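Local coordinates for methionine gamma-lyase (Trichomonas vaginalis, PDB 1E5F), which belongs to the Cys/Met metabolism family of enzymes that depend on pyridoxal-5'-phosphate, and holds that cofactor in a site shared between two subunits, at residues A[205-210]-A[219-224]; A[65-70]-A[80-85]. One frame throughout, in Å; residues are numbered along the deposited sequence.

Contact 1 (A[205-210]-A[219-224]); sequences HSATKY and AGLICG. With PLP (pyridoxal-5'-phosphate), chain C; SO4 (sulfate ion), chain D.
Ala207 lays its methyl group against the end of Leu221, CB to CD1 3.7 Å, and beside the methyl of Ala219, forming a small apolar patch where strand 202-206 gives way to the turn. Leu221 can reach it because CG stands beside its own backbone N, opposite the carbonyl carbon (chi1 -60°). The strands run antiparallel: His205 and Leu221 form a hydrogen-bonded pair, with His205 N to Leu221 O at 2.8 Å and Leu221 N to His205 O at 2.9 Å. Ser206 and Gly220 follow as a non-hydrogen-bonded pair, Gly220 CA lying 3.3 Å from His205 O in a CA-H...O contact. Segment 205-210 then enters a type I beta turn from Ser206 to Lys209, and Ala219 O receives weak hydrogen bonds from the backbone N of Ala207 and Thr208. The hydroxyl of Thr208 works in two directions: OG1 accepts from Ala219 N at 3.1 Å, N-H...O 154°, and donates to O2P of the cofactor at 2.8 Å. These two partners, nearly at right angles around OG1, fix its rotation. Ser206 OG also faces the phosphate, 2.8 Å from O2P and 2.9 Å from O4P, with the choice unsettled. On the other side of the sheet, His205 NE2 is hydrogen-bonded to OE2 of Glu75, at the end of helix 62-75. Lys209 NZ lies too close to C4A of PLP for a non-bonded contact, consistent with an unmodelled Schiff base. Strand end and turn build part of the phosphate-binding site of a fold-type I PLP enzyme, and the neighbouring segment holds Thr208 through Ala219.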
ATOM      1  N   HIS A 205       8.455 -14.335 -17.879  1.00 21.50           N
ATOM      2  CA  HIS A 205       9.334 -13.402 -17.207  1.00 22.16           C
ATOM      3  C   HIS A 205       9.206 -13.541 -15.695  1.00 20.02           C
ATOM      4  O   HIS A 205       8.157 -13.754 -15.164  1.00 17.63           O
ATOM      5  CB  HIS A 205       9.017 -11.866 -17.319  1.00 20.61           C
ATOM      6  CG  HIS A 205       9.186 -11.347 -18.723  1.00 21.37           C
ATOM      7  ND1 HIS A 205      10.363 -10.750 -19.117  1.00 23.07           N
ATOM      8  CD2 HIS A 205       8.369 -11.332 -19.798  1.00 19.79           C
ATOM      9  CE1 HIS A 205      10.240 -10.421 -20.427  1.00 20.73           C
ATOM     10  NE2 HIS A 205       8.985 -10.736 -20.814  1.00 18.32           N
ATOM     11  N   SER A 206      10.317 -13.179 -15.111  1.00 21.87           N
ATOM     12  CA  SER A 206      10.344 -12.935 -13.681  1.00 19.11           C
ATOM     13  C   SER A 206      10.220 -11.401 -13.728  1.00 20.28           C
ATOM     14  O   SER A 206      11.161 -10.650 -14.023  1.00 20.79           O
ATOM     15  CB  SER A 206      11.560 -13.333 -12.878  1.00 20.41           C
ATOM     16  OG  SER A 206      11.507 -12.819 -11.556  1.00 22.62           O
ATOM     17  N   ALA A 207       9.036 -10.898 -13.428  1.00 19.07           N
ATOM     18  CA  ALA A 207       8.829  -9.443 -13.412  1.00 19.99           C
ATOM     19  C   ALA A 207       9.414  -8.886 -12.093  1.00 20.55           C
ATOM     20  O   ALA A 207       9.796  -7.723 -12.059  1.00 16.45           O
ATOM     21  CB  ALA A 207       7.306  -9.051 -13.428  1.00 22.98           C
ATOM     22  N   THR A 208       9.866  -9.742 -11.141  1.00 17.69           N
ATOM     23  CA  THR A 208      10.567  -9.291 -10.010  1.00 19.45           C
ATOM     24  C   THR A 208      11.891  -8.609 -10.438  1.00 22.10           C
ATOM     25  O   THR A 208      12.559  -7.894  -9.626  1.00 23.93           O
ATOM     26  CB  THR A 208      11.119 -10.479  -9.207  1.00 22.60           C
ATOM     27  OG1 THR A 208      10.047 -11.392  -9.156  1.00 23.36           O
ATOM     28  CG2 THR A 208      11.786 -10.156  -7.890  1.00 18.30           C
ATOM     29  N   LYS A 209      12.361  -8.858 -11.629  1.00 21.49           N
ATOM     30  CA  LYS A 209      13.647  -8.308 -12.074  1.00 22.80           C
ATOM     31  C   LYS A 209      13.454  -7.037 -12.811  1.00 22.46           C
ATOM     32  O   LYS A 209      13.003  -6.110 -12.175  1.00 24.80           O
ATOM     33  CB  LYS A 209      14.406  -9.380 -12.932  1.00 23.64           C
ATOM     34  CG  LYS A 209      14.272 -10.729 -12.165  1.00 27.69           C
ATOM     35  CD  LYS A 209      14.889 -10.729 -10.807  1.00 35.59           C
ATOM     36  CE  LYS A 209      14.878 -12.093 -10.070  1.00 38.44           C
ATOM     37  NZ  LYS A 209      15.198 -13.069 -11.178  1.00 40.61           N
ATOM     38  N   TYR A 210      13.910  -6.820 -14.072  1.00 22.52           N
ATOM     39  CA  TYR A 210      13.926  -5.563 -14.701  1.00 22.05           C
ATOM     40  C   TYR A 210      12.500  -4.982 -14.850  1.00 20.60           C
ATOM     41  O   TYR A 210      12.496  -3.809 -14.746  1.00 20.77           O
ATOM     42  CB  TYR A 210      14.535  -5.602 -16.141  1.00 22.49           C
ATOM     43  CG  TYR A 210      16.014  -5.799 -16.125  1.00 24.31           C
ATOM     44  CD1 TYR A 210      16.912  -4.803 -15.898  1.00 25.98           C
ATOM     45  CD2 TYR A 210      16.561  -7.055 -16.247  1.00 26.66           C
ATOM     46  CE1 TYR A 210      18.269  -5.061 -15.884  1.00 25.70           C
ATOM     47  CE2 TYR A 210      17.926  -7.398 -16.205  1.00 27.98           C
ATOM     48  CZ  TYR A 210      18.776  -6.333 -16.035  1.00 29.33           C
ATOM     49  OH  TYR A 210      20.156  -6.570 -16.002  1.00 30.04           O
ATOM     50  N   ALA A 219       7.008 -11.150  -8.742  1.00 17.76           N
ATOM     51  CA  ALA A 219       5.907 -11.468  -9.593  1.00 19.67           C
ATOM     52  C   ALA A 219       6.424 -12.048 -10.898  1.00 19.78           C
ATOM     53  O   ALA A 219       7.642 -11.923 -11.352  1.00 18.81           O
ATOM     54  CB  ALA A 219       5.197 -10.146  -9.962  1.00 16.82           C
ATOM     55  N   GLY A 220       5.495 -12.719 -11.541  1.00 18.87           N
ATOM     56  CA  GLY A 220       5.824 -13.343 -12.853  1.00 19.40           C
ATOM     57  C   GLY A 220       4.855 -12.870 -13.951  1.00 20.47           C
ATOM     58  O   GLY A 220       3.776 -12.385 -13.633  1.00 20.09           O
ATOM     59  N   LEU A 221       5.286 -13.091 -15.220  1.00 21.08           N
ATOM     60  CA  LEU A 221       4.415 -12.901 -16.390  1.00 20.66           C
ATOM     61  C   LEU A 221       4.625 -13.932 -17.489  1.00 22.58           C
ATOM     62  O   LEU A 221       5.660 -14.536 -17.723  1.00 18.53           O
ATOM     63  CB  LEU A 221       4.738 -11.563 -17.042  1.00 15.97           C
ATOM     64  CG  LEU A 221       4.547 -10.279 -16.172  1.00 18.04           C
ATOM     65  CD1 LEU A 221       5.549  -9.185 -16.676  1.00 16.16           C
ATOM     66  CD2 LEU A 221       3.109  -9.768 -16.138  1.00 13.04           C
ATOM     67  N   ILE A 222       3.434 -14.294 -18.075  1.00 22.56           N
ATOM     68  CA  ILE A 222       3.306 -15.196 -19.080  1.00 16.56           C
ATOM     69  C   ILE A 222       2.720 -14.566 -20.316  1.00 20.25           C
ATOM     70  O   ILE A 222       1.756 -13.799 -20.112  1.00 19.41           O
ATOM     71  CB  ILE A 222       2.390 -16.347 -18.617  1.00 22.13           C
ATOM     72  CG1 ILE A 222       2.967 -17.026 -17.370  1.00 17.18           C
ATOM     73  CG2 ILE A 222       2.264 -17.304 -19.847  1.00 18.24           C
ATOM     74  CD1 ILE A 222       1.839 -17.971 -16.776  1.00 15.24           C
ATOM     75  N   CYS A 223       3.378 -14.688 -21.496  1.00 16.03           N
ATOM     76  CA  CYS A 223       2.900 -13.913 -22.656  1.00 17.16           C
ATOM     77  C   CYS A 223       2.710 -14.898 -23.863  1.00 20.54           C
ATOM     78  O   CYS A 223       3.637 -15.721 -24.066  1.00 19.48           O
ATOM     79  CB  CYS A 223       3.931 -12.914 -23.094  1.00 18.23           C
ATOM     80  SG  CYS A 223       4.339 -11.724 -21.800  1.00 23.12           S
ATOM     81  N   GLY A 224       1.653 -14.829 -24.632  1.00 20.74           N
ATOM     82  CA  GLY A 224       1.495 -15.852 -25.700  1.00 23.12           C
ATOM     83  C   GLY A 224       0.049 -15.676 -26.247  1.00 24.82           C
ATOM     84  O   GLY A 224      -0.552 -14.640 -26.060  1.00 24.81           O
TER
HETATM   85  N1  PLP C 405      13.490 -16.658 -14.529  1.00 34.02           N
HETATM   86  C2  PLP C 405      14.802 -16.320 -14.474  1.00 33.20           C
HETATM   87  C2A PLP C 405      15.769 -16.034 -15.575  1.00 28.03           C
HETATM   88  C3  PLP C 405      15.096 -15.743 -13.210  1.00 31.27           C
HETATM   89  O3  PLP C 405      16.355 -15.247 -13.090  1.00 37.06           O
HETATM   90  C4  PLP C 405      14.307 -15.888 -12.085  1.00 31.21           C
HETATM   91  C4A PLP C 405      15.097 -15.483 -10.772  1.00 30.92           C
HETATM   92  C5  PLP C 405      13.230 -16.694 -12.180  1.00 29.99           C
HETATM   93  C6  PLP C 405      12.831 -17.136 -13.442  1.00 32.39           C
HETATM   94  C5A PLP C 405      12.273 -16.909 -11.053  1.00 29.67           C
HETATM   95  O4P PLP C 405      11.511 -15.638 -10.794  1.00 28.91           O
HETATM   96  P   PLP C 405      10.957 -15.394  -9.327  1.00 25.39           P
HETATM   97  O1P PLP C 405      12.198 -15.245  -8.532  1.00 25.05           O
HETATM   98  O2P PLP C 405      10.217 -14.142  -9.515  1.00 24.10           O
HETATM   99  O3P PLP C 405      10.113 -16.588  -8.845  1.00 24.62           O
HETATM  100  S   SO4 D 407      18.344 -14.762  -9.151  1.00 58.23           S
HETATM  101  O1  SO4 D 407      19.132 -13.719  -8.536  1.00 53.76           O
HETATM  102  O2  SO4 D 407      18.728 -15.997  -8.314  1.00 63.80           O
HETATM  103  O3  SO4 D 407      18.666 -15.173 -10.560  1.00 57.58           O
HETATM  104  O4  SO4 D 407      16.835 -14.782  -8.946  1.00 58.84           O

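Contact 2 (A[65-70]-A[80-85]); sequences SNLEGK and CVATSS. With PLP (pyridoxal-5'-phosphate), chain C.
Glu68 stretches from helix 62-75 along the edge of strand 79-83, and its OE2 accepts the backbone N-H of Ala82 at 2.9 Å in a nearly straight bond, N-H...O 164°. The donor meets the anti side of the carboxylate, 21° out of its plane. On the way, CB and CG pass close over the carbonyl O of Cys80, CG lying 3.4 Å from it, and the methyl of Ala82 rests about as near to CG as to OE2. Cys80 fills the other side of the meeting point: its CB is 3.1 Å from the carbonyl O of Glu68, and SG, opposite the backbone N, lies against the same peptide. Leu67 adds a looser apolar contact, CD2 to the CB of Ala82 at 4.4 Å. A second shell holds the carboxylate in place, since OE1 forms a salt bridge with Arg233 of helix 226-241; Glu68 is therefore gripped through both oxygens, and the neighbouring positive charge would be expected to favour its ionised form. Farther along the strand, Thr83 OG1 donates to Ser85 O at 2.6 Å, closing the bend at the end of the strand. Ser85 then N-caps helix 86-97 through Gly88 N, while its CB lies 3.2 Å from O3P of the phosphate. Segment 65-70 of helix 62-75 crosses strand 80-83 with axes 7.3 Å apart and directions 128° from each other. Val81 points from the strand to the opposite face, onto helix 226-241, while Leu67 packs on helix 247-257, and the remaining edge of the strand pairs with 220-224.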
ATOM      1  N   SER A  65      -5.366  -6.835 -15.114  1.00 13.61           N
ATOM      2  CA  SER A  65      -5.542  -6.765 -16.499  1.00 21.59           C
ATOM      3  C   SER A  65      -4.816  -5.572 -17.161  1.00 21.89           C
ATOM      4  O   SER A  65      -4.330  -5.693 -18.247  1.00 22.67           O
ATOM      5  CB  SER A  65      -7.051  -6.554 -16.911  1.00 19.69           C
ATOM      6  OG  SER A  65      -7.675  -7.706 -16.360  1.00 24.69           O
ATOM      7  N   ASN A  66      -4.818  -4.443 -16.512  1.00 18.61           N
ATOM      8  CA  ASN A  66      -4.090  -3.333 -17.034  1.00 19.78           C
ATOM      9  C   ASN A  66      -2.632  -3.722 -17.185  1.00 20.99           C
ATOM     10  O   ASN A  66      -2.030  -3.456 -18.246  1.00 19.43           O
ATOM     11  CB  ASN A  66      -4.223  -2.160 -15.967  1.00 20.81           C
ATOM     12  CG  ASN A  66      -3.532  -0.925 -16.507  1.00 21.59           C
ATOM     13  OD1 ASN A  66      -3.201  -0.702 -17.666  1.00 21.64           O
ATOM     14  ND2 ASN A  66      -3.139  -0.049 -15.585  1.00 23.11           N
ATOM     15  N   LEU A  67      -1.931  -4.202 -16.158  1.00 19.56           N
ATOM     16  CA  LEU A  67      -0.533  -4.598 -16.322  1.00 20.28           C
ATOM     17  C   LEU A  67      -0.465  -5.671 -17.427  1.00 19.01           C
ATOM     18  O   LEU A  67       0.303  -5.554 -18.345  1.00 21.22           O
ATOM     19  CB  LEU A  67      -0.071  -5.370 -15.048  1.00 18.45           C
ATOM     20  CG  LEU A  67       1.307  -6.033 -15.127  1.00 19.11           C
ATOM     21  CD1 LEU A  67       2.259  -4.870 -15.526  1.00 15.58           C
ATOM     22  CD2 LEU A  67       1.647  -6.619 -13.740  1.00 15.20           C
ATOM     23  N   GLU A  68      -1.296  -6.718 -17.428  1.00 17.56           N
ATOM     24  CA  GLU A  68      -1.262  -7.719 -18.434  1.00 18.77           C
ATOM     25  C   GLU A  68      -1.298  -7.209 -19.870  1.00 19.12           C
ATOM     26  O   GLU A  68      -0.583  -7.678 -20.797  1.00 19.29           O
ATOM     27  CB  GLU A  68      -2.344  -8.762 -18.174  1.00 21.57           C
ATOM     28  CG  GLU A  68      -2.098  -9.528 -16.862  1.00 19.71           C
ATOM     29  CD  GLU A  68      -3.319 -10.364 -16.541  1.00 21.96           C
ATOM     30  OE1 GLU A  68      -4.448 -10.080 -17.104  1.00 22.61           O
ATOM     31  OE2 GLU A  68      -3.115 -11.358 -15.822  1.00 22.09           O
ATOM     32  N   GLY A  69      -2.108  -6.238 -20.183  1.00 20.17           N
ATOM     33  CA  GLY A  69      -2.354  -5.845 -21.576  1.00 19.28           C
ATOM     34  C   GLY A  69      -1.203  -4.935 -21.997  1.00 19.73           C
ATOM     35  O   GLY A  69      -0.821  -4.913 -23.165  1.00 21.35           O
ATOM     36  N   LYS A  70      -0.619  -4.288 -21.052  1.00 18.80           N
ATOM     37  CA  LYS A  70       0.539  -3.439 -21.325  1.00 19.94           C
ATOM     38  C   LYS A  70       1.736  -4.328 -21.656  1.00 20.49           C
ATOM     39  O   LYS A  70       2.359  -4.141 -22.711  1.00 21.61           O
ATOM     40  CB  LYS A  70       0.789  -2.544 -20.121  1.00 20.83           C
ATOM     41  CG  LYS A  70       0.056  -1.233 -19.951  1.00 20.91           C
ATOM     42  CD  LYS A  70       0.458  -0.423 -18.756  1.00 23.16           C
ATOM     43  CE  LYS A  70      -0.214   1.016 -18.699  1.00 22.81           C
ATOM     44  NZ  LYS A  70      -1.650   0.903 -19.125  1.00 23.03           N
ATOM     45  N   CYS A  80      -1.506 -11.932 -21.979  1.00 21.21           N
ATOM     46  CA  CYS A  80      -0.526 -12.045 -20.918  1.00 20.38           C
ATOM     47  C   CYS A  80      -1.245 -12.413 -19.667  1.00 18.58           C
ATOM     48  O   CYS A  80      -2.292 -11.893 -19.285  1.00 18.52           O
ATOM     49  CB  CYS A  80       0.246 -10.679 -20.813  1.00 16.67           C
ATOM     50  SG  CYS A  80       1.234 -10.651 -19.249  1.00 17.89           S
ATOM     51  N   VAL A  81      -0.689 -13.258 -18.831  1.00 21.83           N
ATOM     52  CA  VAL A  81      -1.174 -13.655 -17.523  1.00 20.00           C
ATOM     53  C   VAL A  81      -0.057 -13.319 -16.490  1.00 21.63           C
ATOM     54  O   VAL A  81       1.084 -13.701 -16.726  1.00 20.80           O
ATOM     55  CB  VAL A  81      -1.453 -15.143 -17.448  1.00 23.82           C
ATOM     56  CG1 VAL A  81      -1.823 -15.572 -16.073  1.00 19.05           C
ATOM     57  CG2 VAL A  81      -2.556 -15.477 -18.512  1.00 21.87           C
ATOM     58  N   ALA A  82      -0.457 -12.541 -15.485  1.00 19.91           N
ATOM     59  CA  ALA A  82       0.507 -12.169 -14.450  1.00 21.32           C
ATOM     60  C   ALA A  82       0.426 -13.076 -13.276  1.00 18.26           C
ATOM     61  O   ALA A  82      -0.601 -13.723 -13.095  1.00 20.30           O
ATOM     62  CB  ALA A  82       0.263 -10.760 -13.893  1.00 17.48           C
ATOM     63  N   THR A  83       1.528 -13.305 -12.574  1.00 19.51           N
ATOM     64  CA  THR A  83       1.525 -14.239 -11.525  1.00 16.52           C
ATOM     65  C   THR A  83       2.324 -13.632 -10.340  1.00 18.84           C
ATOM     66  O   THR A  83       2.895 -12.564 -10.487  1.00 16.59           O
ATOM     67  CB  THR A  83       2.166 -15.586 -11.849  1.00 18.01           C
ATOM     68  OG1 THR A  83       3.592 -15.411 -11.966  1.00 17.91           O
ATOM     69  CG2 THR A  83       1.526 -16.275 -13.040  1.00 16.88           C
ATOM     70  N   SER A  84       2.274 -14.409  -9.244  1.00 18.66           N
ATOM     71  CA  SER A  84       2.894 -13.932  -8.030  1.00 19.95           C
ATOM     72  C   SER A  84       4.344 -14.407  -7.891  1.00 17.69           C
ATOM     73  O   SER A  84       4.875 -14.069  -6.870  1.00 20.08           O
ATOM     74  CB  SER A  84       2.009 -14.168  -6.792  1.00 19.51           C
ATOM     75  OG  SER A  84       2.244 -15.511  -6.371  1.00 22.01           O
ATOM     76  N   SER A  85       5.027 -14.862  -8.924  1.00 16.73           N
ATOM     77  CA  SER A  85       6.474 -15.051  -8.927  1.00 20.50           C
ATOM     78  C   SER A  85       6.815 -15.583 -10.341  1.00 21.11           C
ATOM     79  O   SER A  85       5.950 -16.117 -11.030  1.00 18.76           O
ATOM     80  CB  SER A  85       7.086 -16.011  -7.938  1.00 21.47           C
ATOM     81  OG  SER A  85       6.497 -17.333  -8.146  1.00 26.96           O
TER
HETATM   82  N1  PLP C 405      13.490 -16.658 -14.529  1.00 34.02           N
HETATM   83  C2  PLP C 405      14.802 -16.320 -14.474  1.00 33.20           C
HETATM   84  C2A PLP C 405      15.769 -16.034 -15.575  1.00 28.03           C
HETATM   85  C3  PLP C 405      15.096 -15.743 -13.210  1.00 31.27           C
HETATM   86  O3  PLP C 405      16.355 -15.247 -13.090  1.00 37.06           O
HETATM   87  C4  PLP C 405      14.307 -15.888 -12.085  1.00 31.21           C
HETATM   88  C4A PLP C 405      15.097 -15.483 -10.772  1.00 30.92           C
HETATM   89  C5  PLP C 405      13.230 -16.694 -12.180  1.00 29.99           C
HETATM   90  C6  PLP C 405      12.831 -17.136 -13.442  1.00 32.39           C
HETATM   91  C5A PLP C 405      12.273 -16.909 -11.053  1.00 29.67           C
HETATM   92  O4P PLP C 405      11.511 -15.638 -10.794  1.00 28.91           O
HETATM   93  P   PLP C 405      10.957 -15.394  -9.327  1.00 25.39           P
HETATM   94  O1P PLP C 405      12.198 -15.245  -8.532  1.00 25.05           O
HETATM   95  O2P PLP C 405      10.217 -14.142  -9.515  1.00 24.10           O
HETATM   96  O3P PLP C 405      10.113 -16.588  -8.845  1.00 24.62           O

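How the contacts relate
From the N terminus, contact 2 comes first: helix 62-75 runs into a short connection and returns as strand 79-83, so that 65-70 and 80-85 close a helix-to-strand loop. Helix 86-97 and the central strands follow before contact 1 closes a second loop, between 205-210 and 219-224. The two closures lie in series, neither within the other, yet they meet, their centres about 8 Å apart. Strands 220-224 and 79-83 are antiparallel neighbours, probably joined by hydrogen bonds from Ile222 N to Val81 O and from Thr83 N to Gly220 O. Contact 2 ties helix 62-75 to strand 79-83 and contact 1 ties 220-224 to 202-206, linking that helix through the sheet to the cofactor.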